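Local atomic coordinates of esterase (Uncultured bacterium, PDB entry 5EGN), a protein that hydrolyses ester bonds and degrades N-acyl homoserine lactones, the signals of bacterial quorum sensing, probably through the chemistry of the alpha/beta hydrolase family. Residues A[14-19]-A[46-51]; A[97-102]-A[113-118]. The protein carries 2 engineered substitutions. All blocks are in the same frame, centred on the assembly; numbering follows the deposited sequence.

Contact 1 (A[14-19]-A[46-51]); sequences DSYGEG and NHVIVI
Ser15 and His47 meet across two antiparallel strands of the central mixed sheet of an alpha/beta hydrolase fold, 9-16 and 47-51, whose local axes run at 168°. Four backbone bonds establish the pairing: Asp14 and Val50 form one hydrogen-bonded pair and Tyr16 and Val48 the next, with Ser15 opposite Ile49 in the non-hydrogen-bonded position between them. The bond from Val48 N to Tyr16 O measures 2.9 Å, with an N-H...O angle of 141°.

The imidazole of His47 can be followed outward. Its CB lies 3.8 Å from Gly19 O, in the loop that follows strand 9-16. CG stands anti to the backbone N (chi1 -179°), which sends the ring alongside the facing chain, and CD2 comes 3.5 Å from Gly17 O, an oblique approach. At the tip, NE2 reaches Ser15 OG at 2.7 Å, a hydrogen bond in which either group could be the donor; OG sits near the ring plane, at its edge. CG1 of Ile49 lies over one face, 3.9 Å above the plane and offset toward the rim. A leucine in place of His47 would probably leave Ser15 OG without this partner and its hydroxyl free to turn.

On the other side of the sheet, Asp14 forms a salt bridge with Arg58 of the second subunit, and Ser173 of that subunit hydrogen-bonds Gly17 N. On the same side as Asp14, Val48 CG2 packs 3.7 Å from Tyr16 CB, near the plane of the phenol ring at its edge.

Contact 2 (A[97-102]-A[113-118]); sequences MIAMQL and NLILSS
Apolar contacts centre on Ile115, whose CD1 meets two residues of the helix, Ala99 and Met100. Ala99 CB points at the strand and stands 4.2 Å from Ile115 CD1, while Met100 brings its CG to the same distance from that methyl. The Met100 and Ile115 side chains cross at about a right angle, and the contact is between Met100 CG and Ile115 CD1. Met100 then bends at its last torsion (chi3 -77°), which carries CE to 4.1 Å from Ser118 OG.

These elements belong to a beta-alpha-beta unit, strand 87-92, helix 94-105 and strand 110-116, in which the helix returns across the sheet: its local axis makes 146° with that of strand 113-116 and approaches it to 9.1 Å. A GxSxG pattern including Ser93 spans the turn from strand 87-92 into the helix, consistent with the nucleophile elbow of this fold.

No hydrogen bond joins the two segments, and the polar groups at the interface are engaged outside them. Ser118 OG, 3.6 Å from Met97 N without a bond and 3.8 Å from Met97 CG, gives its hydrogen bond to Ser93 O, linking the loop after the strand to the proposed elbow. At the opposite end of the contact, Asn113 OD1 accepts a bond from Asn103 ND2 further along the helix, whose amide also meets Ala99 O. Asn113 OD1 passes 4.3 Å from Ala99 CB.

How the contacts relate
The same central sheet takes part in both contacts, whose centres lie 18 Å apart, with nearest atoms about 8 Å apart and no touch. Contact 2 is the core one: its touching residues are all buried and its centre is about 7 Å from that of the chain. The centre of contact 1 is about 17 Å from the centre of the chain; this contact is only partly buried and reaches the second subunit. Their chemistry follows this placement. Contact 1 joins strand to strand within the sheet, through backbone bonds and a serine-histidine pair; contact 2 lays a helix on a strand through aliphatic contacts of alanine, isoleucine and methionine carbons, with no hydrogen bond between the segments, burying 219 Å² against 456 Å².

Contact 1 (A[14-19]-A[46-51])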
# COMPACT_ATOMS: atom_id res chain seq x y z
N ASP A 14 -0.85 9.04 7.09
CA ASP A 14 -1.30 9.65 5.84
C ASP A 14 -2.74 10.10 5.99
O ASP A 14 -3.54 9.47 6.68
CB ASP A 14 -1.15 8.69 4.66
CG ASP A 14 0.28 8.59 4.17
OD1 ASP A 14 1.00 9.61 4.18
OD2 ASP A 14 0.69 7.48 3.75
N SER A 15 -3.08 11.21 5.33
CA SER A 15 -4.41 11.78 5.40
C SER A 15 -4.93 12.22 4.03
O SER A 15 -4.33 13.08 3.39
CB SER A 15 -4.43 12.96 6.37
OG SER A 15 -5.67 13.66 6.32
N TYR A 16 -6.03 11.62 3.59
CA TYR A 16 -6.64 12.00 2.31
C TYR A 16 -8.13 12.30 2.47
O TYR A 16 -8.80 11.73 3.32
CB TYR A 16 -6.46 10.89 1.27
CG TYR A 16 -5.03 10.46 0.99
CD1 TYR A 16 -4.29 11.07 -0.01
CD2 TYR A 16 -4.45 9.43 1.71
CE1 TYR A 16 -2.99 10.68 -0.27
CE2 TYR A 16 -3.15 9.02 1.45
CZ TYR A 16 -2.43 9.65 0.46
OH TYR A 16 -1.13 9.25 0.21
N GLY A 17 -8.65 13.20 1.64
CA GLY A 17 -10.08 13.46 1.60
C GLY A 17 -10.64 14.29 2.74
O GLY A 17 -9.91 14.73 3.62
N GLU A 18 -11.96 14.48 2.71
CA GLU A 18 -12.65 15.33 3.69
C GLU A 18 -14.01 14.75 4.11
O GLU A 18 -14.64 14.02 3.34
CB GLU A 18 -12.85 16.73 3.13
CG GLU A 18 -11.58 17.54 2.95
CD GLU A 18 -11.83 18.90 2.34
OE1 GLU A 18 -12.43 18.95 1.25
OE2 GLU A 18 -11.43 19.91 2.95
N GLY A 19 -14.44 15.08 5.32
CA GLY A 19 -15.73 14.61 5.83
C GLY A 19 -15.63 13.95 7.19
O GLY A 19 -14.84 14.36 8.04
N ASN A 46 -14.88 10.21 2.75
CA ASN A 46 -14.47 10.47 4.12
C ASN A 46 -13.07 11.07 4.25
O ASN A 46 -12.30 11.11 3.29
CB ASN A 46 -14.52 9.18 4.94
CG ASN A 46 -15.92 8.63 5.05
OD1 ASN A 46 -16.40 7.91 4.17
ND2 ASN A 46 -16.60 8.95 6.15
N HIS A 47 -12.77 11.55 5.45
CA HIS A 47 -11.42 11.99 5.80
C HIS A 47 -10.64 10.79 6.33
O HIS A 47 -10.71 10.47 7.51
CB HIS A 47 -11.48 13.11 6.84
CG HIS A 47 -10.14 13.64 7.24
ND1 HIS A 47 -9.98 14.55 8.26
CD2 HIS A 47 -8.90 13.40 6.75
CE1 HIS A 47 -8.69 14.85 8.39
NE2 HIS A 47 -8.02 14.16 7.48
N VAL A 48 -9.91 10.13 5.44
CA VAL A 48 -9.17 8.93 5.83
C VAL A 48 -7.81 9.26 6.42
O VAL A 48 -7.06 10.09 5.90
CB VAL A 48 -9.00 7.95 4.64
CG1 VAL A 48 -10.35 7.47 4.15
CG2 VAL A 48 -8.21 8.59 3.51
N ILE A 49 -7.53 8.60 7.54
CA ILE A 49 -6.30 8.75 8.29
C ILE A 49 -5.72 7.37 8.55
O ILE A 49 -6.32 6.60 9.27
CB ILE A 49 -6.54 9.46 9.64
CG1 ILE A 49 -7.24 10.80 9.43
CG2 ILE A 49 -5.23 9.62 10.41
CD1 ILE A 49 -8.17 11.18 10.57
N VAL A 50 -4.58 7.06 7.96
CA VAL A 50 -3.99 5.74 8.14
C VAL A 50 -2.66 5.87 8.88
O VAL A 50 -1.80 6.67 8.48
CB VAL A 50 -3.80 5.02 6.79
CG1 VAL A 50 -3.21 5.97 5.77
CG2 VAL A 50 -2.94 3.78 6.94
N ILE A 51 -2.49 5.10 9.96
CA ILE A 51 -1.33 5.33 10.83
C ILE A 51 -0.34 4.16 10.92
O ILE A 51 -0.73 3.00 11.00
CB ILE A 51 -1.78 5.71 12.26
CG1 ILE A 51 -2.57 7.01 12.24
CG2 ILE A 51 -0.60 5.87 13.20
CD1 ILE A 51 -3.12 7.42 13.58

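Contact 2 (A[97-102]-A[113-118])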
# COMPACT_ATOMS: atom_id res chain seq x y z
N MET A 97 -7.00 -3.51 19.54
CA MET A 97 -6.59 -3.24 20.91
C MET A 97 -6.45 -1.74 21.15
O MET A 97 -6.96 -1.20 22.13
CB MET A 97 -5.27 -3.94 21.24
CG MET A 97 -5.27 -5.44 21.03
SD MET A 97 -3.72 -6.18 21.56
CE MET A 97 -4.00 -7.88 21.09
N ILE A 98 -5.75 -1.08 20.23
CA ILE A 98 -5.51 0.35 20.30
C ILE A 98 -6.82 1.13 20.29
O ILE A 98 -7.00 2.07 21.06
CB ILE A 98 -4.61 0.83 19.14
CG1 ILE A 98 -3.23 0.18 19.24
CG2 ILE A 98 -4.48 2.34 19.15
CD1 ILE A 98 -2.36 0.39 18.02
N ALA A 99 -7.74 0.72 19.42
CA ALA A 99 -9.05 1.35 19.33
C ALA A 99 -9.85 1.19 20.62
O ALA A 99 -10.49 2.14 21.08
CB ALA A 99 -9.82 0.79 18.15
N MET A 100 -9.81 -0.00 21.20
CA MET A 100 -10.54 -0.27 22.44
C MET A 100 -9.98 0.55 23.60
O MET A 100 -10.73 1.17 24.36
CB MET A 100 -10.50 -1.77 22.77
CG MET A 100 -11.40 -2.61 21.89
SD MET A 100 -11.52 -4.35 22.38
CE MET A 100 -9.96 -4.99 21.77
N GLN A 101 -8.65 0.56 23.73
CA GLN A 101 -7.97 1.38 24.72
C GLN A 101 -8.34 2.85 24.52
O GLN A 101 -8.49 3.60 25.49
CB GLN A 101 -6.46 1.20 24.62
CG GLN A 101 -5.71 1.68 25.84
CD GLN A 101 -6.07 0.91 27.08
OE1 GLN A 101 -5.93 -0.32 27.13
NE2 GLN A 101 -6.55 1.61 28.10
N LEU A 102 -8.49 3.24 23.26
CA LEU A 102 -8.88 4.61 22.93
C LEU A 102 -10.30 4.90 23.39
O LEU A 102 -10.60 6.01 23.81
CB LEU A 102 -8.74 4.84 21.42
CG LEU A 102 -8.73 6.28 20.91
CD1 LEU A 102 -7.89 6.37 19.65
CD2 LEU A 102 -10.13 6.78 20.63
N ASN A 113 -16.60 2.04 16.22
CA ASN A 113 -15.47 1.14 15.98
C ASN A 113 -15.80 -0.01 15.04
O ASN A 113 -16.87 -0.61 15.12
CB ASN A 113 -14.96 0.57 17.31
CG ASN A 113 -14.73 1.64 18.35
OD1 ASN A 113 -13.78 2.42 18.26
ND2 ASN A 113 -15.59 1.68 19.36
N LEU A 114 -14.86 -0.31 14.15
CA LEU A 114 -14.87 -1.58 13.44
C LEU A 114 -13.65 -2.37 13.90
O LEU A 114 -12.52 -2.07 13.52
CB LEU A 114 -14.86 -1.39 11.92
CG LEU A 114 -15.27 -2.62 11.08
CD1 LEU A 114 -15.78 -2.20 9.71
CD2 LEU A 114 -14.13 -3.62 10.93
N ILE A 115 -13.89 -3.38 14.74
CA ILE A 115 -12.83 -4.24 15.24
C ILE A 115 -12.66 -5.46 14.35
O ILE A 115 -13.55 -6.31 14.28
CB ILE A 115 -13.12 -4.70 16.68
CG1 ILE A 115 -13.54 -3.51 17.54
CG2 ILE A 115 -11.89 -5.36 17.28
CD1 ILE A 115 -12.41 -2.56 17.84
N LEU A 116 -11.53 -5.54 13.65
CA LEU A 116 -11.27 -6.67 12.76
C LEU A 116 -10.23 -7.62 13.32
O LEU A 116 -9.07 -7.25 13.50
CB LEU A 116 -10.82 -6.18 11.38
CG LEU A 116 -10.53 -7.32 10.40
CD1 LEU A 116 -11.83 -7.93 9.91
CD2 LEU A 116 -9.67 -6.86 9.24
N SER A 117 -10.66 -8.85 13.59
CA SER A 117 -9.78 -9.93 14.02
C SER A 117 -8.90 -9.56 15.20
O SER A 117 -7.68 -9.55 15.10
CB SER A 117 -8.90 -10.38 12.85
OG SER A 117 -9.69 -10.76 11.73
N SER A 118 -9.53 -9.25 16.33
CA SER A 118 -8.78 -8.86 17.52
C SER A 118 -9.26 -9.61 18.76
O SER A 118 -10.09 -10.51 18.66
CB SER A 118 -8.88 -7.35 17.75
OG SER A 118 -7.95 -6.92 18.73